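Local coordinates for protein probable L,D-transpeptidase 3 (Mycobacterium tuberculosis, PDB 6D4K) that is a probable L,D-transpeptidase of the mycobacterial cell wall that reacts covalently with the beta-lactam faropenem and may anchor proteins to peptidoglycan, at residues 95-100 and 131-136; 115-120 and 249-254; 156-161 and 241-246; 207-210 and 215-218. All coordinates share one frame; numbering follows the deposited sequence.

Contact 1 of 4, residues 95-100 and 131-136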
loop_
_atom_site.group_PDB
_atom_site.type_symbol
_atom_site.label_atom_id
_atom_site.label_comp_id
_atom_site.label_asym_id
_atom_site.label_seq_id
_atom_site.Cartn_x
_atom_site.Cartn_y
_atom_site.Cartn_z
ATOM N N PRO A 95 4.832 8.191 13.998
ATOM C CA PRO A 95 4.157 7.668 15.195
ATOM C C PRO A 95 2.657 7.603 14.947
ATOM O O PRO A 95 2.084 8.483 14.298
ATOM C CB PRO A 95 4.505 8.695 16.283
ATOM C CG PRO A 95 4.781 9.957 15.544
ATOM C CD PRO A 95 5.350 9.559 14.199
ATOM N N ALA A 96 2.035 6.536 15.443
ATOM C CA ALA A 96 0.596 6.347 15.335
ATOM C C ALA A 96 -0.145 7.271 16.298
ATOM O O ALA A 96 0.417 7.775 17.278
ATOM C CB ALA A 96 0.228 4.896 15.651
ATOM N N HIS A 97 -1.432 7.486 16.013
ATOM C CA HIS A 97 -2.326 8.218 16.923
ATOM C C HIS A 97 -1.772 9.588 17.299
ATOM O O HIS A 97 -1.921 10.054 18.430
ATOM C CB HIS A 97 -2.625 7.397 18.176
ATOM C CG HIS A 97 -3.175 6.041 17.889
ATOM N ND1 HIS A 97 -4.459 5.855 17.425
ATOM C CD2 HIS A 97 -2.639 4.806 18.023
ATOM C CE1 HIS A 97 -4.689 4.566 17.270
ATOM N NE2 HIS A 97 -3.602 3.904 17.635
ATOM N N SER A 98 -1.142 10.255 16.339
ATOM C CA SER A 98 -0.408 11.477 16.634
ATOM C C SER A 98 -0.803 12.596 15.682
ATOM O O SER A 98 -1.398 12.368 14.628
ATOM C CB SER A 98 1.100 11.258 16.487
ATOM O OG SER A 98 1.558 10.289 17.412
ATOM N N THR A 99 -0.425 13.811 16.056
ATOM C CA THR A 99 -0.443 14.957 15.157
ATOM C C THR A 99 0.990 15.208 14.710
ATOM O O THR A 99 1.873 15.410 15.547
ATOM C CB THR A 99 -1.011 16.189 15.864
ATOM O OG1 THR A 99 -2.368 15.935 16.242
ATOM C CG2 THR A 99 -0.967 17.405 14.951
ATOM N N VAL A 100 1.229 15.153 13.408
ATOM C CA VAL A 100 2.538 15.424 12.830
ATOM C C VAL A 100 2.512 16.843 12.291
ATOM O O VAL A 100 1.645 17.193 11.488
ATOM C CB VAL A 100 2.879 14.423 11.711
ATOM C CG1 VAL A 100 4.220 14.783 11.079
ATOM C CG2 VAL A 100 2.908 12.992 12.248
ATOM N N SER A 131 -0.860 -6.503 11.896
ATOM C CA SER A 131 -0.777 -6.021 13.262
ATOM C C SER A 131 -1.369 -4.622 13.344
ATOM O O SER A 131 -1.313 -3.839 12.386
ATOM C CB SER A 131 0.663 -6.010 13.778
ATOM O OG SER A 131 1.477 -5.189 12.972
ATOM N N ILE A 132 -1.936 -4.322 14.504
ATOM C CA ILE A 132 -2.512 -3.023 14.798
ATOM C C ILE A 132 -1.772 -2.490 16.021
ATOM O O ILE A 132 -1.839 -3.084 17.109
ATOM C CB ILE A 132 -4.031 -3.109 15.033
ATOM C CG1 ILE A 132 -4.721 -3.702 13.797
ATOM C CG2 ILE A 132 -4.604 -1.738 15.339
ATOM C CD1 ILE A 132 -6.219 -3.845 13.928
ATOM N N ASP A 133 -1.015 -1.408 15.829
ATOM C CA ASP A 133 -0.170 -0.845 16.880
ATOM C C ASP A 133 0.724 -1.912 17.508
ATOM O O ASP A 133 0.900 -1.969 18.728
ATOM C CB ASP A 133 -1.001 -0.091 17.918
ATOM C CG ASP A 133 -1.753 1.089 17.311
ATOM O OD1 ASP A 133 -1.139 1.862 16.548
ATOM O OD2 ASP A 133 -2.961 1.233 17.592
ATOM N N GLY A 134 1.277 -2.786 16.662
ATOM C CA GLY A 134 2.229 -3.787 17.102
ATOM C C GLY A 134 1.623 -5.102 17.541
ATOM O O GLY A 134 2.368 -6.075 17.737
ATOM N N VAL A 135 0.304 -5.160 17.708
ATOM C CA VAL A 135 -0.390 -6.346 18.201
ATOM C C VAL A 135 -1.021 -7.060 17.016
ATOM O O VAL A 135 -1.899 -6.510 16.341
ATOM C CB VAL A 135 -1.457 -5.968 19.238
ATOM C CG1 VAL A 135 -2.182 -7.211 19.706
ATOM C CG2 VAL A 135 -0.815 -5.227 20.422
ATOM N N GLU A 136 -0.584 -8.284 16.761
ATOM C CA GLU A 136 -1.152 -9.057 15.666
ATOM C C GLU A 136 -2.618 -9.362 15.948
ATOM O O GLU A 136 -2.974 -9.777 17.053
ATOM C CB GLU A 136 -0.370 -10.359 15.500
ATOM C CG GLU A 136 1.041 -10.181 14.962
ATOM C CD GLU A 136 2.015 -9.617 15.983
ATOM O OE1 GLU A 136 1.729 -9.687 17.199
ATOM O OE2 GLU A 136 3.072 -9.101 15.563
#
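H97 and D133 reach toward each other from opposite directions across the boundary between the Ig-like domain and the catalytic domain, and one His-carboxylate hydrogen bond carries most of the contact. H97 NE2 donates to D133 OD2 at 2.7 Å, nearly straight at 168°. The carboxylate oxygen lies in the plane of the imidazole, at the ring edge, and is approached on its syn side. The donor stands 31° out of the carboxylate plane, and the two flat groups are turned 51° against each other. In both residues CG lies anti to the carbonyl carbon, beside the backbone N, and the two side chains together close the span between backbones.

Van der Waals contact is slight: A96 CB rests 3.4 Å from D133 OD1. That second oxygen also accepts from the backbone N of A116, and P115 packs against both H97 and D133, so the chain joining the two domains meets the pair at P115.

Local bonds shape each side. D133 occupies the type I' turn from I132 to V135, closed by V135 N to I132 O at 3.0 Å, with G134 at its other corner. S98 OG donates to A96 O at 2.8 Å. A carboxylate facing NE2 would be expected to favour a protonated imidazole, which would make this interdomain bond partly ionic.

Contact 2 of 4, residues 115-120 and 249-254. With CA (calcium ion), chain B.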
loop_
_atom_site.group_PDB
_atom_site.type_symbol
_atom_site.label_atom_id
_atom_site.label_comp_id
_atom_site.label_asym_id
_atom_site.label_seq_id
_atom_site.Cartn_x
_atom_site.Cartn_y
_atom_site.Cartn_z
ATOM N N PRO A 115 -4.143 4.451 13.720
ATOM C CA PRO A 115 -3.343 3.325 14.220
ATOM C C PRO A 115 -2.328 2.878 13.178
ATOM O O PRO A 115 -2.504 3.075 11.969
ATOM C CB PRO A 115 -4.390 2.235 14.471
ATOM C CG PRO A 115 -5.496 2.561 13.505
ATOM C CD PRO A 115 -5.533 4.060 13.407
ATOM N N ALA A 116 -1.261 2.238 13.657
ATOM C CA ALA A 116 -0.279 1.638 12.756
ATOM C C ALA A 116 -0.819 0.287 12.324
ATOM O O ALA A 116 -0.776 -0.680 13.074
ATOM C CB ALA A 116 1.077 1.507 13.440
ATOM N N VAL A 117 -1.356 0.215 11.117
ATOM C CA VAL A 117 -1.914 -1.033 10.612
ATOM C C VAL A 117 -0.920 -1.527 9.574
ATOM O O VAL A 117 -0.828 -0.969 8.471
ATOM C CB VAL A 117 -3.323 -0.855 10.033
ATOM C CG1 VAL A 117 -3.862 -2.187 9.511
ATOM C CG2 VAL A 117 -4.249 -0.223 11.078
ATOM N N VAL A 118 -0.138 -2.534 9.953
ATOM C CA VAL A 118 0.991 -3.009 9.168
ATOM C C VAL A 118 0.671 -4.404 8.663
ATOM O O VAL A 118 0.270 -5.273 9.448
ATOM C CB VAL A 118 2.280 -3.044 10.012
ATOM C CG1 VAL A 118 3.452 -3.541 9.185
ATOM C CG2 VAL A 118 2.578 -1.681 10.641
ATOM N N GLY A 119 0.874 -4.625 7.369
ATOM C CA GLY A 119 0.704 -5.941 6.792
ATOM C C GLY A 119 2.008 -6.464 6.230
ATOM O O GLY A 119 2.688 -5.752 5.486
ATOM N N VAL A 120 2.385 -7.689 6.589
ATOM C CA VAL A 120 3.636 -8.292 6.134
ATOM C C VAL A 120 3.308 -9.560 5.361
ATOM O O VAL A 120 2.745 -10.507 5.923
ATOM C CB VAL A 120 4.592 -8.587 7.300
ATOM C CG1 VAL A 120 5.881 -9.213 6.778
ATOM C CG2 VAL A 120 4.894 -7.316 8.075
ATOM N N ASN A 249 -11.060 -3.094 5.945
ATOM C CA ASN A 249 -11.754 -2.213 6.876
ATOM C C ASN A 249 -10.817 -1.627 7.923
ATOM O O ASN A 249 -11.106 -0.550 8.458
ATOM C CB ASN A 249 -12.915 -2.955 7.547
ATOM C CG ASN A 249 -14.082 -3.197 6.606
ATOM O OD1 ASN A 249 -14.269 -2.485 5.613
ATOM N ND2 ASN A 249 -14.898 -4.187 6.936
ATOM N N ALA A 250 -9.706 -2.311 8.227
ATOM C CA ALA A 250 -8.775 -1.829 9.241
ATOM C C ALA A 250 -7.761 -0.832 8.694
ATOM O O ALA A 250 -7.343 0.071 9.427
ATOM C CB ALA A 250 -8.042 -3.014 9.860
ATOM N N VAL A 251 -7.345 -0.977 7.428
ATOM C CA VAL A 251 -6.180 -0.270 6.910
ATOM C C VAL A 251 -6.600 1.101 6.385
ATOM O O VAL A 251 -7.751 1.347 6.000
ATOM C CB VAL A 251 -5.511 -1.130 5.815
ATOM C CG1 VAL A 251 -6.308 -1.064 4.506
ATOM C CG2 VAL A 251 -4.047 -0.734 5.618
ATOM N N ASP A 252 -5.639 2.010 6.348
ATOM C CA ASP A 252 -5.859 3.341 5.806
ATOM C C ASP A 252 -4.857 3.621 4.701
ATOM O O ASP A 252 -3.791 3.003 4.622
ATOM C CB ASP A 252 -5.713 4.423 6.890
ATOM C CG ASP A 252 -6.301 5.777 6.481
ATOM O OD1 ASP A 252 -7.065 5.846 5.486
ATOM O OD2 ASP A 252 -6.004 6.796 7.162
ATOM N N ILE A 253 -5.213 4.571 3.831
ATOM C CA ILE A 253 -4.268 5.007 2.807
ATOM C C ILE A 253 -3.049 5.596 3.498
ATOM O O ILE A 253 -3.161 6.444 4.391
ATOM C CB ILE A 253 -4.918 5.980 1.806
ATOM C CG1 ILE A 253 -5.827 5.235 0.820
ATOM C CG2 ILE A 253 -3.844 6.742 1.019
ATOM C CD1 ILE A 253 -6.985 4.451 1.430
ATOM N N GLY A 254 -1.871 5.120 3.106
ATOM C CA GLY A 254 -0.638 5.511 3.738
ATOM C C GLY A 254 -0.070 4.476 4.677
ATOM O O GLY A 254 1.094 4.583 5.035
HETATM CA CA CA B . -7.215 8.328 5.657
HETATM O O HOH W 1 -5.317 8.328 4.305
HETATM O O HOH W 2 -8.488 7.683 3.629
HETATM O O HOH W 3 -7.815 10.419 4.665
HETATM O O HOH W 4 -9.092 8.280 6.880
#
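V117, the first residue of strand 117-122, pushes its two methyl groups against the C-terminal end of helix 241-250, and this is the close-packed half of the contact. V117 CG2 comes to 3.5 Å from A250 O. V117 CG1, placed anti to the backbone N (chi1 180°), covers the turn out of the helix: it lies 4.0 Å from V251 CA and also packs, slightly farther off, against V251 CG2 and A250 CB. V251 is the first residue to leave helical geometry and is itself buried, its other neighbours including V176 of strand 172-180. Its carbonyl oxygen accepts from K179 NZ, which gives this buried stretch of backbone a polar partner.

Beyond V251 the chain turns from the apolar interior to a hydrated side, where direct touches with 115-120 cease. D252 swings its carboxylate outward, CG anti to the backbone N (chi1 -164°), and grips a calcium ion with both oxygens, D252 OD1 and OD2 each at 2.5 Å. Four waters share the ion; one of them donates to I253 O at 2.9 Å. V38 O, from the Ig-like domain, completes the shell, so the metal joins the two domains. Bidentate carboxylate, backbone carbonyl and several waters make a seven-coordinate shell characteristic of calcium, set beside a helix end packed on the sheet of the YkuD-type catalytic domain.

Contact 3 of 4, residues 156-161 and 241-246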
loop_
_atom_site.group_PDB
_atom_site.type_symbol
_atom_site.label_atom_id
_atom_site.label_comp_id
_atom_site.label_asym_id
_atom_site.label_seq_id
_atom_site.Cartn_x
_atom_site.Cartn_y
_atom_site.Cartn_z
ATOM N N GLY A 156 -3.717 -12.776 13.811
ATOM C CA GLY A 156 -3.322 -11.908 12.723
ATOM C C GLY A 156 -2.604 -12.574 11.575
ATOM O O GLY A 156 -2.307 -11.896 10.585
ATOM N N VAL A 157 -2.308 -13.866 11.663
ATOM C CA VAL A 157 -1.605 -14.557 10.589
ATOM C C VAL A 157 -2.652 -15.105 9.629
ATOM O O VAL A 157 -3.385 -16.045 9.956
ATOM C CB VAL A 157 -0.686 -15.662 11.125
ATOM C CG1 VAL A 157 0.028 -16.357 9.966
ATOM C CG2 VAL A 157 0.331 -15.081 12.104
ATOM N N MET A 158 -2.723 -14.509 8.442
ATOM C CA MET A 158 -3.691 -14.868 7.423
ATOM C C MET A 158 -3.027 -15.700 6.343
ATOM O O MET A 158 -1.905 -15.402 5.914
ATOM C CB MET A 158 -4.269 -13.622 6.755
ATOM C CG MET A 158 -4.925 -12.634 7.691
ATOM S SD MET A 158 -5.457 -11.173 6.789
ATOM C CE MET A 158 -6.500 -10.336 7.985
ATOM N N PRO A 159 -3.688 -16.749 5.884
ATOM C CA PRO A 159 -3.122 -17.520 4.777
ATOM C C PRO A 159 -3.357 -16.790 3.459
ATOM O O PRO A 159 -4.393 -16.148 3.247
ATOM C CB PRO A 159 -3.821 -18.885 4.890
ATOM C CG PRO A 159 -4.324 -18.898 6.383
ATOM C CD PRO A 159 -4.761 -17.478 6.571
ATOM N N ALA A 160 -2.328 -16.801 2.624
ATOM C CA ALA A 160 -2.236 -15.911 1.486
ATOM C C ALA A 160 -1.616 -16.681 0.337
ATOM O O ALA A 160 -1.091 -17.788 0.505
ATOM C CB ALA A 160 -1.379 -14.677 1.807
ATOM N N SER A 161 -1.691 -16.088 -0.846
ATOM C CA SER A 161 -1.054 -16.641 -2.028
ATOM C C SER A 161 -0.468 -15.471 -2.796
ATOM O O SER A 161 -1.199 -14.553 -3.176
ATOM C CB SER A 161 -2.061 -17.410 -2.888
ATOM O OG SER A 161 -1.409 -18.124 -3.918
ATOM N N ARG A 241 -12.041 -13.891 1.154
ATOM C CA ARG A 241 -12.931 -12.732 1.228
ATOM C C ARG A 241 -13.019 -12.192 2.650
ATOM O O ARG A 241 -12.978 -10.975 2.864
ATOM C CB ARG A 241 -14.326 -13.073 0.700
ATOM C CG ARG A 241 -15.202 -11.838 0.522
ATOM C CD ARG A 241 -16.685 -12.167 0.396
ATOM N NE ARG A 241 -17.437 -11.025 -0.123
ATOM C CZ ARG A 241 -17.936 -10.044 0.625
ATOM N NH1 ARG A 241 -17.766 -10.050 1.941
ATOM N NH2 ARG A 241 -18.602 -9.048 0.052
ATOM N N GLU A 242 -13.117 -13.087 3.635
ATOM C CA GLU A 242 -13.278 -12.661 5.022
ATOM C C GLU A 242 -12.013 -11.992 5.554
ATOM O O GLU A 242 -12.090 -10.973 6.251
ATOM C CB GLU A 242 -13.672 -13.852 5.894
ATOM C CG GLU A 242 -15.051 -14.435 5.575
ATOM C CD GLU A 242 -15.056 -15.351 4.351
ATOM O OE1 GLU A 242 -13.966 -15.801 3.938
ATOM O OE2 GLU A 242 -16.150 -15.620 3.807
ATOM N N ASP A 243 -10.837 -12.545 5.236
ATOM C CA ASP A 243 -9.593 -11.917 5.675
ATOM C C ASP A 243 -9.367 -10.591 4.958
ATOM O O ASP A 243 -8.941 -9.610 5.583
ATOM C CB ASP A 243 -8.405 -12.862 5.474
ATOM C CG ASP A 243 -8.337 -13.957 6.532
ATOM O OD1 ASP A 243 -8.973 -13.806 7.597
ATOM O OD2 ASP A 243 -7.637 -14.969 6.304
ATOM N N ALA A 244 -9.664 -10.540 3.651
ATOM C CA ALA A 244 -9.543 -9.292 2.894
ATOM C C ALA A 244 -10.483 -8.216 3.427
ATOM O O ALA A 244 -10.104 -7.042 3.511
ATOM C CB ALA A 244 -9.813 -9.552 1.409
ATOM N N GLU A 245 -11.722 -8.587 3.763
ATOM C CA GLU A 245 -12.678 -7.605 4.262
ATOM C C GLU A 245 -12.189 -6.970 5.554
ATOM O O GLU A 245 -12.242 -5.745 5.718
ATOM C CB GLU A 245 -14.045 -8.260 4.470
ATOM C CG GLU A 245 -15.045 -7.380 5.196
ATOM C CD GLU A 245 -16.329 -8.108 5.519
ATOM O OE1 GLU A 245 -17.370 -7.437 5.638
ATOM O OE2 GLU A 245 -16.298 -9.352 5.656
ATOM N N TRP A 246 -11.686 -7.796 6.474
ATOM C CA TRP A 246 -11.206 -7.312 7.762
ATOM C C TRP A 246 -9.991 -6.407 7.588
ATOM O O TRP A 246 -9.937 -5.312 8.154
ATOM C CB TRP A 246 -10.876 -8.512 8.652
ATOM C CG TRP A 246 -10.598 -8.150 10.049
ATOM C CD1 TRP A 246 -11.496 -8.085 11.076
ATOM C CD2 TRP A 246 -9.335 -7.784 10.594
ATOM N NE1 TRP A 246 -10.864 -7.713 12.228
ATOM C CE2 TRP A 246 -9.536 -7.512 11.960
ATOM C CE3 TRP A 246 -8.047 -7.666 10.062
ATOM C CZ2 TRP A 246 -8.497 -7.120 12.803
ATOM C CZ3 TRP A 246 -7.020 -7.273 10.897
ATOM C CH2 TRP A 246 -7.251 -7.006 12.251
HETATM O O HOH W 5 -6.856 -15.606 3.793
#
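Helix 241-250 of the YkuD-type L,D-transpeptidase domain packs here against strand 157-159, an element of the mixed sheet of the catalytic domain. The axes of strand 157-159 and helix segment 241-246 approach to 9.4 Å, their N-to-C directions 137° apart. M158 is the main bridge. Its chain is extended beyond CG (chi2 176°, chi3 168°), which carries SD and CE across the gap and alongside D243, the two side chains sliding past each other in opposite directions. M158 SD lies 3.6 Å from D243 CB, so the thioether packs on the aliphatic base of the aspartate while the carboxylate is directed back toward the strand.

The methyl group goes further. M158 CE is 3.5 Å from the helix carbonyl D243 O and 3.7 Å from W246 CE3, reaching the six-membered part of the indole obliquely, with the two side chains crossing at about a right angle. W246 also rests on V130 and I132 of the neighbouring strand 127-132, and M158 touches L239 of strand 237-239; together they form an apolar seam between helix and sheet.

The carboxylate end of D243 meets the strand. P159 CD packs 3.8 Å from D243 OD2, and a single water links the two segments by donating both its protons: 2.7 Å from it to D243 OD2 and 2.6 Å from it to P159 O.

Contact 4 of 4, residues 207-210 and 215-218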
loop_
_atom_site.group_PDB
_atom_site.type_symbol
_atom_site.label_atom_id
_atom_site.label_comp_id
_atom_site.label_asym_id
_atom_site.label_seq_id
_atom_site.Cartn_x
_atom_site.Cartn_y
_atom_site.Cartn_z
ATOM N N ALA A 207 -10.219 -4.354 -2.563
ATOM C CA ALA A 207 -8.973 -4.138 -3.292
ATOM C C ALA A 207 -8.178 -3.023 -2.632
ATOM O O ALA A 207 -8.616 -1.867 -2.624
ATOM C CB ALA A 207 -9.248 -3.806 -4.759
ATOM N N VAL A 208 -7.004 -3.373 -2.104
ATOM C CA VAL A 208 -6.092 -2.438 -1.451
ATOM C C VAL A 208 -4.897 -2.284 -2.386
ATOM O O VAL A 208 -4.088 -3.207 -2.521
ATOM C CB VAL A 208 -5.656 -2.958 -0.071
ATOM C CG1 VAL A 208 -4.746 -1.961 0.614
ATOM C CG2 VAL A 208 -6.869 -3.285 0.798
ATOM N N ARG A 209 -4.797 -1.140 -3.069
ATOM C CA ARG A 209 -3.738 -0.942 -4.055
ATOM C C ARG A 209 -2.451 -0.528 -3.345
ATOM O O ARG A 209 -2.460 0.373 -2.499
ATOM C CB ARG A 209 -4.132 0.154 -5.039
ATOM C CG ARG A 209 -3.064 0.411 -6.084
ATOM C CD ARG A 209 -3.293 1.724 -6.819
ATOM N NE ARG A 209 -4.507 1.695 -7.621
ATOM C CZ ARG A 209 -4.532 1.450 -8.928
ATOM N NH1 ARG A 209 -3.406 1.207 -9.586
ATOM N NH2 ARG A 209 -5.688 1.447 -9.577
ATOM N N ILE A 210 -1.338 -1.174 -3.690
ATOM C CA ILE A 210 -0.056 -0.877 -3.060
ATOM C C ILE A 210 1.025 -0.437 -4.040
ATOM O O ILE A 210 2.106 -0.026 -3.597
ATOM C CB ILE A 210 0.453 -2.022 -2.152
ATOM C CG1 ILE A 210 0.697 -3.298 -2.961
ATOM C CG2 ILE A 210 -0.517 -2.280 -1.015
ATOM C CD1 ILE A 210 1.295 -4.434 -2.144
ATOM N N LEU A 215 -0.438 -3.471 -8.333
ATOM C CA LEU A 215 -0.309 -4.521 -7.336
ATOM C C LEU A 215 -1.308 -4.266 -6.213
ATOM O O LEU A 215 -1.445 -3.135 -5.741
ATOM C CB LEU A 215 1.108 -4.485 -6.765
ATOM C CG LEU A 215 1.512 -5.640 -5.865
ATOM C CD1 LEU A 215 1.475 -6.879 -6.699
ATOM C CD2 LEU A 215 2.895 -5.424 -5.275
ATOM N N TYR A 216 -2.004 -5.321 -5.781
ATOM C CA TYR A 216 -3.046 -5.195 -4.769
ATOM C C TYR A 216 -2.928 -6.297 -3.726
ATOM O O TYR A 216 -2.426 -7.392 -4.006
ATOM C CB TYR A 216 -4.450 -5.343 -5.375
ATOM C CG TYR A 216 -4.886 -4.220 -6.280
ATOM C CD1 TYR A 216 -4.479 -4.169 -7.613
ATOM C CD2 TYR A 216 -5.753 -3.239 -5.824
ATOM C CE1 TYR A 216 -4.895 -3.142 -8.449
ATOM C CE2 TYR A 216 -6.177 -2.217 -6.652
ATOM C CZ TYR A 216 -5.748 -2.170 -7.962
ATOM O OH TYR A 216 -6.171 -1.141 -8.781
ATOM N N VAL A 217 -3.395 -5.987 -2.515
ATOM C CA VAL A 217 -3.905 -6.988 -1.582
ATOM C C VAL A 217 -5.405 -7.060 -1.815
ATOM O O VAL A 217 -6.081 -6.025 -1.833
ATOM C CB VAL A 217 -3.616 -6.584 -0.124
ATOM C CG1 VAL A 217 -4.122 -7.657 0.821
ATOM C CG2 VAL A 217 -2.131 -6.328 0.101
ATOM N N HIS A 218 -5.939 -8.261 -2.014
ATOM C CA HIS A 218 -7.344 -8.309 -2.393
ATOM C C HIS A 218 -7.958 -9.661 -2.070
ATOM O O HIS A 218 -7.264 -10.646 -1.801
ATOM C CB HIS A 218 -7.525 -7.958 -3.872
ATOM C CG HIS A 218 -6.997 -8.995 -4.810
ATOM N ND1 HIS A 218 -7.781 -10.017 -5.301
ATOM C CD2 HIS A 218 -5.768 -9.171 -5.348
ATOM C CE1 HIS A 218 -7.057 -10.778 -6.103
ATOM N NE2 HIS A 218 -5.832 -10.285 -6.150
#
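R209 and Y216 owe their meeting to their torsions: R209 CG is anti to the backbone N and the bend at chi3 (-66°) turns the guanidinium back toward the Y216 ring, while Y216 CG is anti to the carbonyl carbon (chi1 -69°), which lays the ring across the neighbouring strand. Both belong to an antiparallel beta hairpin of the YkuD-type catalytic domain, formed by strands 207-209 and 216-219, and make a non-hydrogen-bonded pair. Y216 CE2 lies 3.5 Å from R209 CB, and R209 CG stands over one ring face toward its rim. Y216 CZ sits over the centre of the guanidinium and Y216 OH lies over the same flat group, a contact made through the face rather than along an N-H. A207 CB, on the same face of the sheet, packs 3.7 Å from Y216 CD2.

V208 and V217 form the hydrogen-bonded pair, with V208 N to V217 O at 2.8 Å and V217 N to V208 O at 2.9 Å. Their side chains share the opposite face, where Y247 of helix 241-250 touches both.

H218, paired with A207, is the predicted proton donor/acceptor. Its ring leads away from the hairpin partner toward C236, the predicted nucleophile and the faropenem attachment site, which also touches Y216. At the turn end I210 CD1 meets L215 CD2 at 3.7 Å, and I210 N donates to L215 O at 2.8 Å, practically straight at 178°.

All four contacts reach the mixed sheet of the catalytic domain. Contact 1 crosses to the Ig-like domain; its centre is about 9 Å from that of contact 2, and the two touch where strands 117-122 and 127-132 pair, their segments alternating along the chain. Contacts 2 and 3, centres about 13 Å apart, use successive parts of helix 241-250. Contact 4 is nested within the loop closed by contact 3, itself inside that of contact 2; its centre lies about 12 Å from each. Strand 127-132 links contact 1 to contact 3, whereas contacts 1 and 4 stay apart. The series thus leads from the domain interface and calcium to the hairpin carrying the predicted catalytic histidine.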